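LbaCas13a H328A (C2c2) (Lachnospiraceae bacterium NK4A179, PDB 5WLH) binds CRISPR RNA as a guide and probably cleaves target RNA and nearby single-stranded RNA, as other Cas13a (C2c2) ribonucleases do. Local coordinates at residues I36-P41 with G45-N50; A689-R692 with N696-I699; P801-A806 with Y931-Y936; Q807-I812 with M844-N849. One frame throughout, in Å; residues are numbered along the deposited sequence.

Interaction 1: residues I36-P41 with G45-N50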
loop_
_atom_site.group_PDB
_atom_site.type_symbol
_atom_site.label_atom_id
_atom_site.label_comp_id
_atom_site.label_asym_id
_atom_site.label_seq_id
_atom_site.Cartn_x
_atom_site.Cartn_y
_atom_site.Cartn_z
ATOM N N ILE A 36 3.637 12.027 23.351
ATOM C CA ILE A 36 2.436 12.204 24.154
ATOM C C ILE A 36 1.477 11.057 23.918
ATOM O O ILE A 36 1.471 10.416 22.861
ATOM C CB ILE A 36 1.723 13.545 23.864
ATOM C CG1 ILE A 36 1.254 13.600 22.400
ATOM C CG2 ILE A 36 2.615 14.676 24.233
ATOM C CD1 ILE A 36 0.105 14.593 22.153
ATOM N N LEU A 37 0.658 10.798 24.932
ATOM C CA LEU A 37 -0.524 9.964 24.814
ATOM C C LEU A 37 -1.741 10.864 24.778
ATOM O O LEU A 37 -1.829 11.833 25.539
ATOM C CB LEU A 37 -0.665 9.003 26.003
ATOM C CG LEU A 37 0.214 7.771 26.106
ATOM C CD1 LEU A 37 -0.324 6.903 27.256
ATOM C CD2 LEU A 37 0.147 7.012 24.800
ATOM N N TYR A 38 -2.678 10.548 23.902
ATOM C CA TYR A 38 -3.910 11.315 23.860
ATOM C C TYR A 38 -5.095 10.432 23.540
ATOM O O TYR A 38 -5.000 9.460 22.784
ATOM C CB TYR A 38 -3.836 12.475 22.866
ATOM C CG TYR A 38 -3.682 12.117 21.391
ATOM C CD1 TYR A 38 -2.457 11.750 20.868
ATOM C CD2 TYR A 38 -4.766 12.233 20.519
ATOM C CE1 TYR A 38 -2.314 11.472 19.501
ATOM C CE2 TYR A 38 -4.634 11.972 19.162
ATOM C CZ TYR A 38 -3.405 11.585 18.664
ATOM O OH TYR A 38 -3.273 11.320 17.314
ATOM N N ASN A 39 -6.217 10.788 24.145
ATOM C CA ASN A 39 -7.472 10.092 23.928
ATOM C C ASN A 39 -8.148 10.619 22.676
ATOM O O ASN A 39 -8.143 11.823 22.411
ATOM C CB ASN A 39 -8.376 10.265 25.146
ATOM C CG ASN A 39 -7.629 10.013 26.449
ATOM O OD1 ASN A 39 -7.281 8.868 26.759
ATOM N ND2 ASN A 39 -7.348 11.084 27.203
ATOM N N ASP A 40 -8.710 9.704 21.888
ATOM C CA ASP A 40 -9.251 10.074 20.595
ATOM C C ASP A 40 -10.526 9.288 20.322
ATOM O O ASP A 40 -10.525 8.060 20.478
ATOM C CB ASP A 40 -8.216 9.799 19.508
ATOM C CG ASP A 40 -8.639 10.340 18.158
ATOM O OD1 ASP A 40 -8.955 11.543 18.080
ATOM O OD2 ASP A 40 -8.660 9.564 17.176
ATOM N N PRO A 41 -11.626 9.945 19.923
ATOM C CA PRO A 41 -11.778 11.394 19.799
ATOM C C PRO A 41 -12.003 12.066 21.155
ATOM O O PRO A 41 -12.618 11.492 22.059
ATOM C CB PRO A 41 -13.016 11.537 18.913
ATOM C CG PRO A 41 -13.843 10.345 19.251
ATOM C CD PRO A 41 -12.884 9.234 19.609
ATOM N N GLY A 45 -8.208 20.133 25.690
ATOM C CA GLY A 45 -8.307 20.238 27.132
ATOM C C GLY A 45 -8.690 18.944 27.809
ATOM O O GLY A 45 -8.621 18.858 29.042
ATOM N N LYS A 46 -9.085 17.935 27.032
ATOM C CA LYS A 46 -9.465 16.631 27.556
ATOM C C LYS A 46 -8.773 15.502 26.810
ATOM O O LYS A 46 -9.028 14.331 27.113
ATOM C CB LYS A 46 -10.989 16.423 27.474
ATOM C CG LYS A 46 -11.825 17.497 28.170
ATOM C CD LYS A 46 -12.597 16.905 29.342
ATOM C CE LYS A 46 -13.260 17.991 30.189
ATOM N NZ LYS A 46 -12.717 18.050 31.582
ATOM N N SER A 47 -7.908 15.813 25.846
ATOM C CA SER A 47 -7.313 14.781 24.999
ATOM C C SER A 47 -5.904 14.418 25.446
ATOM O O SER A 47 -5.624 13.263 25.788
ATOM C CB SER A 47 -7.288 15.248 23.538
ATOM O OG SER A 47 -6.674 14.264 22.724
ATOM N N ARG A 48 -4.998 15.384 25.407
ATOM C CA ARG A 48 -3.597 15.115 25.681
ATOM C C ARG A 48 -3.385 14.828 27.160
ATOM O O ARG A 48 -3.833 15.597 28.014
ATOM C CB ARG A 48 -2.757 16.309 25.251
ATOM C CG ARG A 48 -1.336 16.246 25.691
ATOM C CD ARG A 48 -0.529 17.379 25.066
ATOM N NE ARG A 48 0.808 17.448 25.626
ATOM C CZ ARG A 48 1.779 18.236 25.165
ATOM N NH1 ARG A 48 2.968 18.219 25.749
ATOM N NH2 ARG A 48 1.569 19.025 24.124
ATOM N N LYS A 49 -2.686 13.727 27.469
ATOM C CA LYS A 49 -2.426 13.363 28.861
ATOM C C LYS A 49 -1.197 14.088 29.401
ATOM O O LYS A 49 -0.139 14.084 28.770
ATOM C CB LYS A 49 -2.231 11.850 28.985
ATOM C CG LYS A 49 -3.419 11.067 28.532
ATOM C CD LYS A 49 -3.196 9.559 28.718
ATOM C CE LYS A 49 -4.305 8.792 28.036
ATOM N NZ LYS A 49 -5.639 9.104 28.640
ATOM N N ASN A 50 -1.339 14.707 30.580
ATOM C CA ASN A 50 -0.191 15.300 31.252
ATOM C C ASN A 50 0.678 14.178 31.815
ATOM O O ASN A 50 0.321 13.006 31.746
ATOM C CB ASN A 50 -0.641 16.285 32.337
ATOM C CG ASN A 50 -1.560 15.652 33.382
ATOM O OD1 ASN A 50 -1.267 14.581 33.917
ATOM N ND2 ASN A 50 -2.672 16.328 33.691
HETATM O O HOH W 1 1.117 12.137 27.299
#

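Interaction 2: residues A689-R692 with N696-I699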
loop_
_atom_site.group_PDB
_atom_site.type_symbol
_atom_site.label_atom_id
_atom_site.label_comp_id
_atom_site.label_asym_id
_atom_site.label_seq_id
_atom_site.Cartn_x
_atom_site.Cartn_y
_atom_site.Cartn_z
ATOM N N ALA A 689 -34.220 -11.296 -1.600
ATOM C CA ALA A 689 -34.812 -11.725 -0.337
ATOM C C ALA A 689 -34.977 -10.555 0.627
ATOM O O ALA A 689 -35.958 -10.493 1.381
ATOM C CB ALA A 689 -33.962 -12.830 0.290
ATOM N N LEU A 690 -34.038 -9.606 0.617
ATOM C CA LEU A 690 -34.121 -8.513 1.578
ATOM C C LEU A 690 -35.268 -7.561 1.253
ATOM O O LEU A 690 -35.964 -7.099 2.160
ATOM C CB LEU A 690 -32.796 -7.745 1.639
ATOM C CG LEU A 690 -32.716 -6.759 2.810
ATOM C CD1 LEU A 690 -31.406 -6.887 3.565
ATOM C CD2 LEU A 690 -32.914 -5.341 2.330
ATOM N N VAL A 691 -35.477 -7.241 -0.025
ATOM C CA VAL A 691 -36.525 -6.272 -0.325
ATOM C C VAL A 691 -37.902 -6.909 -0.167
ATOM O O VAL A 691 -38.865 -6.221 0.181
ATOM C CB VAL A 691 -36.340 -5.658 -1.724
ATOM C CG1 VAL A 691 -34.995 -4.931 -1.801
ATOM C CG2 VAL A 691 -36.458 -6.713 -2.792
ATOM N N ARG A 692 -38.011 -8.220 -0.387
ATOM C CA ARG A 692 -39.280 -8.916 -0.187
ATOM C C ARG A 692 -39.623 -9.095 1.287
ATOM O O ARG A 692 -40.805 -9.246 1.620
ATOM C CB ARG A 692 -39.236 -10.273 -0.882
ATOM C CG ARG A 692 -39.291 -10.180 -2.396
ATOM C CD ARG A 692 -39.531 -11.537 -3.004
ATOM N NE ARG A 692 -38.515 -12.495 -2.581
ATOM C CZ ARG A 692 -37.436 -12.802 -3.295
ATOM N NH1 ARG A 692 -37.229 -12.229 -4.473
ATOM N NH2 ARG A 692 -36.565 -13.689 -2.832
ATOM N N ASN A 696 -38.709 -5.445 6.330
ATOM C CA ASN A 696 -37.941 -4.396 5.675
ATOM C C ASN A 696 -38.839 -3.569 4.766
ATOM O O ASN A 696 -39.387 -2.548 5.190
ATOM C CB ASN A 696 -36.774 -5.008 4.897
ATOM C CG ASN A 696 -35.861 -5.823 5.788
ATOM O OD1 ASN A 696 -35.673 -5.487 6.955
ATOM N ND2 ASN A 696 -35.300 -6.904 5.250
ATOM N N LEU A 697 -39.005 -4.004 3.521
ATOM C CA LEU A 697 -39.796 -3.264 2.552
ATOM C C LEU A 697 -41.041 -3.996 2.082
ATOM O O LEU A 697 -42.003 -3.341 1.672
ATOM C CB LEU A 697 -38.946 -2.918 1.324
ATOM C CG LEU A 697 -37.764 -1.979 1.560
ATOM C CD1 LEU A 697 -37.044 -1.755 0.244
ATOM C CD2 LEU A 697 -38.196 -0.644 2.167
ATOM N N GLY A 698 -41.043 -5.324 2.109
ATOM C CA GLY A 698 -42.225 -6.063 1.703
ATOM C C GLY A 698 -42.586 -5.895 0.247
ATOM O O GLY A 698 -43.758 -6.042 -0.119
ATOM N N ILE A 699 -41.612 -5.576 -0.603
ATOM C CA ILE A 699 -41.899 -5.412 -2.019
ATOM C C ILE A 699 -42.108 -6.788 -2.632
ATOM O O ILE A 699 -41.241 -7.665 -2.542
ATOM C CB ILE A 699 -40.769 -4.662 -2.735
ATOM C CG1 ILE A 699 -40.465 -3.341 -2.028
ATOM C CG2 ILE A 699 -41.156 -4.407 -4.177
ATOM C CD1 ILE A 699 -39.257 -2.617 -2.587
#

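Interaction 3: residues P801-A806 with Y931-Y936. With nucleotides of chain B.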
loop_
_atom_site.group_PDB
_atom_site.type_symbol
_atom_site.label_atom_id
_atom_site.label_comp_id
_atom_site.label_asym_id
_atom_site.label_seq_id
_atom_site.Cartn_x
_atom_site.Cartn_y
_atom_site.Cartn_z
ATOM N N PRO A 801 -21.133 17.665 18.128
ATOM C CA PRO A 801 -22.497 17.345 17.684
ATOM C C PRO A 801 -22.701 17.495 16.193
ATOM O O PRO A 801 -23.646 16.907 15.656
ATOM C CB PRO A 801 -23.365 18.345 18.462
ATOM C CG PRO A 801 -22.513 18.773 19.614
ATOM C CD PRO A 801 -21.114 18.779 19.087
ATOM N N ASP A 802 -21.855 18.259 15.509
ATOM C CA ASP A 802 -22.034 18.550 14.096
ATOM C C ASP A 802 -21.342 17.550 13.179
ATOM O O ASP A 802 -21.307 17.780 11.967
ATOM C CB ASP A 802 -21.518 19.958 13.782
ATOM C CG ASP A 802 -22.183 21.029 14.634
ATOM O OD1 ASP A 802 -23.320 20.797 15.103
ATOM O OD2 ASP A 802 -21.565 22.100 14.832
ATOM N N TYR A 803 -20.771 16.476 13.718
ATOM C CA TYR A 803 -20.152 15.457 12.878
ATOM C C TYR A 803 -21.201 14.816 11.987
ATOM O O TYR A 803 -22.230 14.326 12.470
ATOM C CB TYR A 803 -19.475 14.377 13.730
ATOM C CG TYR A 803 -18.093 14.730 14.254
ATOM C CD1 TYR A 803 -17.296 15.668 13.616
ATOM C CD2 TYR A 803 -17.590 14.113 15.396
ATOM C CE1 TYR A 803 -16.028 15.991 14.104
ATOM C CE2 TYR A 803 -16.330 14.425 15.892
ATOM C CZ TYR A 803 -15.553 15.363 15.244
ATOM O OH TYR A 803 -14.302 15.673 15.744
ATOM N N THR A 804 -20.938 14.815 10.686
ATOM C CA THR A 804 -21.831 14.166 9.745
ATOM C C THR A 804 -21.887 12.666 10.015
ATOM O O THR A 804 -21.073 12.110 10.754
ATOM C CB THR A 804 -21.359 14.420 8.315
ATOM O OG1 THR A 804 -20.090 13.784 8.126
ATOM C CG2 THR A 804 -21.195 15.894 8.083
ATOM N N LEU A 805 -22.878 12.006 9.406
ATOM C CA LEU A 805 -22.927 10.548 9.459
ATOM C C LEU A 805 -21.646 9.948 8.897
ATOM O O LEU A 805 -21.105 8.982 9.452
ATOM C CB LEU A 805 -24.142 10.028 8.689
ATOM C CG LEU A 805 -24.272 8.511 8.501
ATOM C CD1 LEU A 805 -24.378 7.775 9.829
ATOM C CD2 LEU A 805 -25.491 8.190 7.640
ATOM N N ALA A 806 -21.149 10.504 7.794
ATOM C CA ALA A 806 -19.886 10.008 7.253
ATOM C C ALA A 806 -18.780 10.114 8.292
ATOM O O ALA A 806 -17.983 9.187 8.453
ATOM C CB ALA A 806 -19.518 10.787 5.992
ATOM N N TYR A 931 -8.033 11.933 5.309
ATOM C CA TYR A 931 -6.801 11.825 6.086
ATOM C C TYR A 931 -6.345 13.201 6.557
ATOM O O TYR A 931 -6.060 13.410 7.740
ATOM C CB TYR A 931 -5.737 11.133 5.222
ATOM C CG TYR A 931 -4.449 10.682 5.878
ATOM C CD1 TYR A 931 -4.277 10.670 7.264
ATOM C CD2 TYR A 931 -3.395 10.246 5.083
ATOM C CE1 TYR A 931 -3.070 10.249 7.829
ATOM C CE2 TYR A 931 -2.219 9.826 5.630
ATOM C CZ TYR A 931 -2.048 9.835 6.992
ATOM O OH TYR A 931 -0.835 9.415 7.488
ATOM N N VAL A 932 -6.330 14.172 5.652
ATOM C CA VAL A 932 -5.911 15.514 6.041
ATOM C C VAL A 932 -6.844 16.061 7.114
ATOM O O VAL A 932 -6.398 16.651 8.102
ATOM C CB VAL A 932 -5.853 16.425 4.801
ATOM C CG1 VAL A 932 -5.677 17.884 5.204
ATOM C CG2 VAL A 932 -4.717 15.972 3.846
ATOM N N TRP A 933 -8.153 15.873 6.939
ATOM C CA TRP A 933 -9.099 16.323 7.959
ATOM C C TRP A 933 -8.808 15.658 9.298
ATOM O O TRP A 933 -8.816 16.314 10.348
ATOM C CB TRP A 933 -10.525 16.018 7.489
ATOM C CG TRP A 933 -11.629 16.147 8.532
ATOM C CD1 TRP A 933 -12.381 17.269 8.809
ATOM C CD2 TRP A 933 -12.122 15.115 9.389
ATOM N NE1 TRP A 933 -13.302 16.990 9.796
ATOM C CE2 TRP A 933 -13.155 15.682 10.180
ATOM C CE3 TRP A 933 -11.786 13.773 9.583
ATOM C CZ2 TRP A 933 -13.856 14.943 11.129
ATOM C CZ3 TRP A 933 -12.474 13.044 10.533
ATOM C CH2 TRP A 933 -13.505 13.633 11.297
ATOM N N ASP A 934 -8.528 14.356 9.275
ATOM C CA ASP A 934 -8.334 13.621 10.517
ATOM C C ASP A 934 -7.063 14.065 11.232
ATOM O O ASP A 934 -7.024 14.130 12.468
ATOM C CB ASP A 934 -8.299 12.122 10.218
ATOM C CG ASP A 934 -8.339 11.287 11.475
ATOM O OD1 ASP A 934 -9.384 11.311 12.162
ATOM O OD2 ASP A 934 -7.335 10.611 11.778
ATOM N N ILE A 935 -6.015 14.374 10.471
ATOM C CA ILE A 935 -4.774 14.860 11.072
ATOM C C ILE A 935 -5.005 16.192 11.765
ATOM O O ILE A 935 -4.563 16.408 12.900
ATOM C CB ILE A 935 -3.672 14.996 10.017
ATOM C CG1 ILE A 935 -3.343 13.633 9.386
ATOM C CG2 ILE A 935 -2.418 15.606 10.679
ATOM C CD1 ILE A 935 -2.693 13.768 8.009
ATOM N N TYR A 936 -5.650 17.126 11.064
ATOM C CA TYR A 936 -5.897 18.423 11.672
ATOM C C TYR A 936 -6.804 18.277 12.882
ATOM O O TYR A 936 -6.634 18.977 13.886
ATOM C CB TYR A 936 -6.496 19.362 10.639
ATOM C CG TYR A 936 -5.437 19.943 9.723
ATOM C CD1 TYR A 936 -4.377 20.684 10.237
ATOM C CD2 TYR A 936 -5.478 19.725 8.358
ATOM C CE1 TYR A 936 -3.401 21.203 9.407
ATOM C CE2 TYR A 936 -4.503 20.251 7.517
ATOM C CZ TYR A 936 -3.474 20.980 8.046
ATOM O OH TYR A 936 -2.510 21.501 7.219
ATOM P P A B 25 -0.807 4.747 13.947
ATOM O OP1 A B 25 -1.319 5.874 14.780
ATOM O OP2 A B 25 -0.975 3.352 14.412
ATOM O "O5'" A B 25 -1.482 4.887 12.520
ATOM C "C5'" A B 25 -1.076 4.081 11.421
ATOM C "C4'" A B 25 -0.951 4.907 10.169
ATOM O "O4'" A B 25 -2.272 5.269 9.679
ATOM C "C3'" A B 25 -0.179 6.219 10.329
ATOM O "O3'" A B 25 0.587 6.440 9.151
ATOM C "C2'" A B 25 -1.281 7.267 10.361
ATOM O "O2'" A B 25 -0.870 8.553 9.941
ATOM C "C1'" A B 25 -2.286 6.656 9.398
ATOM N N9 A B 25 -3.630 7.201 9.532
ATOM C C8 A B 25 -4.229 7.679 10.673
ATOM N N7 A B 25 -5.428 8.168 10.462
ATOM C C5 A B 25 -5.611 8.003 9.097
ATOM C C6 A B 25 -6.681 8.319 8.252
ATOM N N6 A B 25 -7.802 8.889 8.699
ATOM N N1 A B 25 -6.553 8.046 6.937
ATOM C C2 A B 25 -5.427 7.477 6.493
ATOM N N3 A B 25 -4.349 7.137 7.202
ATOM C C4 A B 25 -4.512 7.426 8.505
#

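Interaction 4: residues Q807-I812 with M844-N849. With nucleotides of chain B.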
loop_
_atom_site.group_PDB
_atom_site.type_symbol
_atom_site.label_atom_id
_atom_site.label_comp_id
_atom_site.label_asym_id
_atom_site.label_seq_id
_atom_site.Cartn_x
_atom_site.Cartn_y
_atom_site.Cartn_z
ATOM N N GLN A 807 -18.726 11.236 9.018
ATOM C CA GLN A 807 -17.659 11.425 9.997
ATOM C C GLN A 807 -17.824 10.508 11.194
ATOM O O GLN A 807 -16.826 10.038 11.751
ATOM C CB GLN A 807 -17.592 12.893 10.417
ATOM C CG GLN A 807 -17.168 13.783 9.249
ATOM C CD GLN A 807 -17.319 15.267 9.506
ATOM O OE1 GLN A 807 -18.234 15.711 10.211
ATOM N NE2 GLN A 807 -16.424 16.046 8.924
ATOM N N ILE A 808 -19.064 10.203 11.583
ATOM C CA ILE A 808 -19.264 9.170 12.594
ATOM C C ILE A 808 -18.752 7.827 12.085
ATOM O O ILE A 808 -18.050 7.101 12.801
ATOM C CB ILE A 808 -20.745 9.101 13.010
ATOM C CG1 ILE A 808 -21.166 10.425 13.640
ATOM C CG2 ILE A 808 -20.949 7.958 13.973
ATOM C CD1 ILE A 808 -22.674 10.593 13.765
ATOM N N CYS A 809 -19.085 7.478 10.831
ATOM C CA CYS A 809 -18.605 6.220 10.264
ATOM C C CYS A 809 -17.088 6.163 10.252
ATOM O O CYS A 809 -16.497 5.127 10.567
ATOM C CB CYS A 809 -19.112 6.031 8.836
ATOM S SG CYS A 809 -20.869 5.665 8.684
ATOM N N GLN A 810 -16.447 7.260 9.852
ATOM C CA GLN A 810 -14.989 7.268 9.774
ATOM C C GLN A 810 -14.367 7.069 11.149
ATOM O O GLN A 810 -13.410 6.300 11.303
ATOM C CB GLN A 810 -14.511 8.579 9.153
ATOM C CG GLN A 810 -14.976 8.777 7.732
ATOM C CD GLN A 810 -14.917 10.219 7.301
ATOM O OE1 GLN A 810 -14.600 11.106 8.092
ATOM N NE2 GLN A 810 -15.188 10.462 6.031
ATOM N N LEU A 811 -14.910 7.742 12.162
ATOM C CA LEU A 811 -14.351 7.628 13.503
ATOM C C LEU A 811 -14.597 6.246 14.085
ATOM O O LEU A 811 -13.768 5.744 14.851
ATOM C CB LEU A 811 -14.921 8.717 14.408
ATOM C CG LEU A 811 -14.478 10.125 14.001
ATOM C CD1 LEU A 811 -15.130 11.168 14.879
ATOM C CD2 LEU A 811 -12.959 10.255 14.041
ATOM N N ILE A 812 -15.704 5.603 13.705
ATOM C CA ILE A 812 -15.942 4.223 14.117
ATOM C C ILE A 812 -14.956 3.283 13.438
ATOM O O ILE A 812 -14.322 2.448 14.093
ATOM C CB ILE A 812 -17.398 3.818 13.827
ATOM C CG1 ILE A 812 -18.300 4.367 14.920
ATOM C CG2 ILE A 812 -17.525 2.306 13.741
ATOM C CD1 ILE A 812 -17.980 3.805 16.295
ATOM N N MET A 844 -19.876 -5.041 11.251
ATOM C CA MET A 844 -21.221 -5.567 11.042
ATOM C C MET A 844 -22.271 -4.664 11.651
ATOM O O MET A 844 -23.337 -4.461 11.065
ATOM C CB MET A 844 -21.344 -6.959 11.639
ATOM C CG MET A 844 -20.757 -7.971 10.737
ATOM S SD MET A 844 -19.124 -7.363 10.308
ATOM C CE MET A 844 -18.320 -8.898 9.960
ATOM N N LEU A 845 -22.004 -4.149 12.849
ATOM C CA LEU A 845 -22.949 -3.243 13.480
ATOM C C LEU A 845 -23.126 -1.982 12.648
ATOM O O LEU A 845 -24.232 -1.440 12.557
ATOM C CB LEU A 845 -22.487 -2.906 14.895
ATOM C CG LEU A 845 -22.708 -4.054 15.884
ATOM C CD1 LEU A 845 -22.283 -3.664 17.286
ATOM C CD2 LEU A 845 -24.164 -4.477 15.856
ATOM N N LEU A 846 -22.056 -1.503 12.017
ATOM C CA LEU A 846 -22.215 -0.338 11.159
ATOM C C LEU A 846 -23.061 -0.677 9.935
ATOM O O LEU A 846 -23.998 0.056 9.598
ATOM C CB LEU A 846 -20.846 0.203 10.754
ATOM C CG LEU A 846 -20.808 1.606 10.162
ATOM C CD1 LEU A 846 -21.516 2.603 11.066
ATOM C CD2 LEU A 846 -19.352 2.014 9.928
ATOM N N LEU A 847 -22.741 -1.789 9.255
ATOM C CA LEU A 847 -23.522 -2.207 8.096
ATOM C C LEU A 847 -24.987 -2.418 8.468
ATOM O O LEU A 847 -25.890 -2.037 7.712
ATOM C CB LEU A 847 -22.942 -3.490 7.496
ATOM C CG LEU A 847 -21.503 -3.491 6.969
ATOM C CD1 LEU A 847 -21.067 -4.905 6.610
ATOM C CD2 LEU A 847 -21.380 -2.599 5.766
ATOM N N VAL A 848 -25.245 -3.012 9.632
ATOM C CA VAL A 848 -26.625 -3.265 10.036
ATOM C C VAL A 848 -27.361 -1.949 10.259
ATOM O O VAL A 848 -28.474 -1.747 9.758
ATOM C CB VAL A 848 -26.668 -4.160 11.288
ATOM C CG1 VAL A 848 -28.064 -4.153 11.888
ATOM C CG2 VAL A 848 -26.254 -5.574 10.937
ATOM N N ASN A 849 -26.744 -1.026 10.996
ATOM C CA ASN A 849 -27.428 0.221 11.305
ATOM C C ASN A 849 -27.644 1.060 10.055
ATOM O O ASN A 849 -28.680 1.720 9.920
ATOM C CB ASN A 849 -26.651 1.007 12.349
ATOM C CG ASN A 849 -26.909 0.506 13.758
ATOM O OD1 ASN A 849 -27.843 0.950 14.418
ATOM N ND2 ASN A 849 -26.074 -0.410 14.228
ATOM P P G B 43 -22.018 -13.551 7.949
ATOM O OP1 G B 43 -23.100 -14.068 8.816
ATOM O OP2 G B 43 -22.258 -12.350 7.108
ATOM O "O5'" G B 43 -20.798 -13.224 8.916
ATOM C "C5'" G B 43 -20.364 -14.147 9.905
ATOM C "C4'" G B 43 -18.947 -13.846 10.328
ATOM O "O4'" G B 43 -18.099 -13.842 9.143
ATOM C "C3'" G B 43 -18.728 -12.469 10.949
ATOM O "O3'" G B 43 -19.016 -12.403 12.339
ATOM C "C2'" G B 43 -17.277 -12.172 10.598
ATOM O "O2'" G B 43 -16.400 -12.913 11.437
ATOM C "C1'" G B 43 -17.195 -12.756 9.193
ATOM N N9 G B 43 -17.604 -11.774 8.163
ATOM C C8 G B 43 -18.807 -11.781 7.503
ATOM N N7 G B 43 -18.955 -10.824 6.635
ATOM C C5 G B 43 -17.768 -10.117 6.711
ATOM C C6 G B 43 -17.360 -8.961 5.992
ATOM O O6 G B 43 -17.977 -8.324 5.125
ATOM N N1 G B 43 -16.085 -8.561 6.372
ATOM C C2 G B 43 -15.313 -9.192 7.318
ATOM N N2 G B 43 -14.107 -8.652 7.545
ATOM N N3 G B 43 -15.685 -10.269 7.996
ATOM C C4 G B 43 -16.914 -10.693 7.638
#

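Interaction 1: residues I36-P41 with G45-N50
Lys49 lies across Leu37 and ends on the side-chain amide of Asn39. Its CB and CG both pass beside Leu37 O, CD rests against Leu37 CB at 3.8 Å, and a bend at the last torsion (chi4 -62°) swings the ammonium onto Asn39. There Lys49 NZ bonds Asn39 OD1, in the carbonyl plane and on a lone pair; the modelled 2.5 Å is unusually short, its exact length doubtful. The backbones add two bonds: Lys49 N binds Leu37 O at 2.8 Å and Asn39 N binds Ser47 O at 3.0 Å, flanking the single antiparallel bridge of Tyr38 with Arg48. Ser47 OG adds a bond to Asn39 O at 2.9 Å, and a water joins Leu37 N to Lys49 O. The extended Arg48 side chain crosses Ile36 at about a right angle, with Ile36 CG2 over one guanidinium face, offset toward the rim and 3.6 Å from Arg48 NE; a salt bridge to Glu34 holds the same guanidinium. This is the return of the chain after strand 33-39. Strand 22-28 pairs with that strand by backbone bonds, helix 51-64 packs on Leu37 and Lys49, and helix 915-941 meets Tyr38 and Ser47.

Interaction 2: residues A689-R692 with N696-I699
Leu690 crosses the side chain of Asn696 at about a right angle, its CG 3.6 Å from Asn696 ND2. That same nitrogen donates to Leu690 O at 3.2 Å, nearly straight at 165°, with the acceptor close to the amide plane and the donor on a carbonyl lone pair. Asn696 CG stands anti to its own carbonyl carbon (chi1 -58°), which brings the amide up to the helix end. With an alanine here, Leu690 O would lose this donor, and the start of the loop is likely to be held less firmly against the helix end. The last turn of helix 687-692 is met by the chain folding back beneath it: Ile699 N binds Val691 O at 2.9 Å, and Gly698 CA, at positive phi, makes a CA-H...O contact with Arg692 O at 3.5 Å. Val691 CG1 faces Leu697 CD1, and Val691 CB faces Ile699 CD1, each pair 4.3 Å apart. Helix 709-732 covers this apolar side through Leu720, Phe724 and Phe716, while helix 843-861 lies against Asn696 and Leu697. Arg692 CG passes 3.2 Å from Ile699 O, a buried carbonyl with no polar partner in the model; the Arg692 guanidinium, through NH1, bonds Tyr717 OH and Thr1080 O.

Interaction 3: residues P801-A806 with Y931-Y936
Tyr803 and Trp933 make the whole protein contact, an offset edge-to-face aromatic pair. The benzene edge of the indole points at the tyrosine face, with ring planes at 72° and centroids 6.0 Å apart; the closest atoms are Tyr803 CE1 and Trp933 CZ2, at 3.8 Å. With chi1 at 168°, the Trp933 side chain runs on away from its backbone N and holds the indole out from helix 915-941, toward the loop that leads into helix 805-813. Tyr803 stands just before Thr804, the N-cap residue of helix 805-813; the pair therefore ties the long helix to the start of the short one. The same turn of helix 915-941 also contacts the bound RNA. Over one face of the Tyr931 ring lies the base of A25 of chain B, its N3 3.3 Å above the plane and over the ring's centre. By hydrogen bonding, Tyr931 OH donates to O2' of A25 of chain B at 2.6 Å, a bond to a hydroxyl that DNA lacks. A leucine replacing Tyr931 would lose both the flat ring and the hydroxyl, and is likely to leave the adenine less firmly held. By charge, Asp934 pairs with Arg937 and Arg938.

Interaction 4: residues Q807-I812 with M844-N849
Leu846 reaches toward helix 805-813 and touches it with both of its methyl groups. Its CD1 meets the sulfur of Cys809, SG to CD1 3.9 Å, and its CD2 meets Ile812 CG2 at 4.2 Å while lying 4.1 Å from Cys809 SG as well. Two torsions of Leu846, chi1 at -165° and chi2 at 53°, together set the methyls over Cys809 and Ile812, one turn apart (i, i+3) on the helix. This is the close part, three buried side chains, and here the CA atoms of Cys809 and Leu846 come within 7.5 Å, the nearest such pair. Phe742 of helix 736-745 lies against Leu846, and Ile793 of helix 786-799 against Ile812. The looser side belongs to the residues of 844-849 that face elsewhere. Met844, partly exposed and poorly ordered, points toward G43 of chain B, though its placement is doubtful. Asn849 turns back on its own helix, where ND2 bonds Leu845 O at 2.7 Å; that oxygen also takes Asn849 N, from the opposite face of its plane. On the other helix, Gln810 NE2 bonds Ser673 O. What meets between the helices is therefore aliphatic carbon and sulfur, a contact that depends on shape and burial.

Interactions 3 and 4 share helix 805-813 and touch directly, Tyr803 against Leu811 and Trp933 against Gln807 and Gln810; interaction 4 is nested within the loop that interaction 3 closes. Interaction 4 is buried and wholly apolar, interaction 3 is aromatic and partly buried, and each has a neighbouring residue on the guide RNA. Interactions 1 and 2 are short-range returns of the chain, partly buried and held by hydrogen bonds from both backbone and side chains, one after a strand and the other after a helix. Helix 915-941 serves interactions 1 and 3, whose centres are about 17 Å apart; helix 843-861 serves 2 and 4, about 23 Å apart between centres.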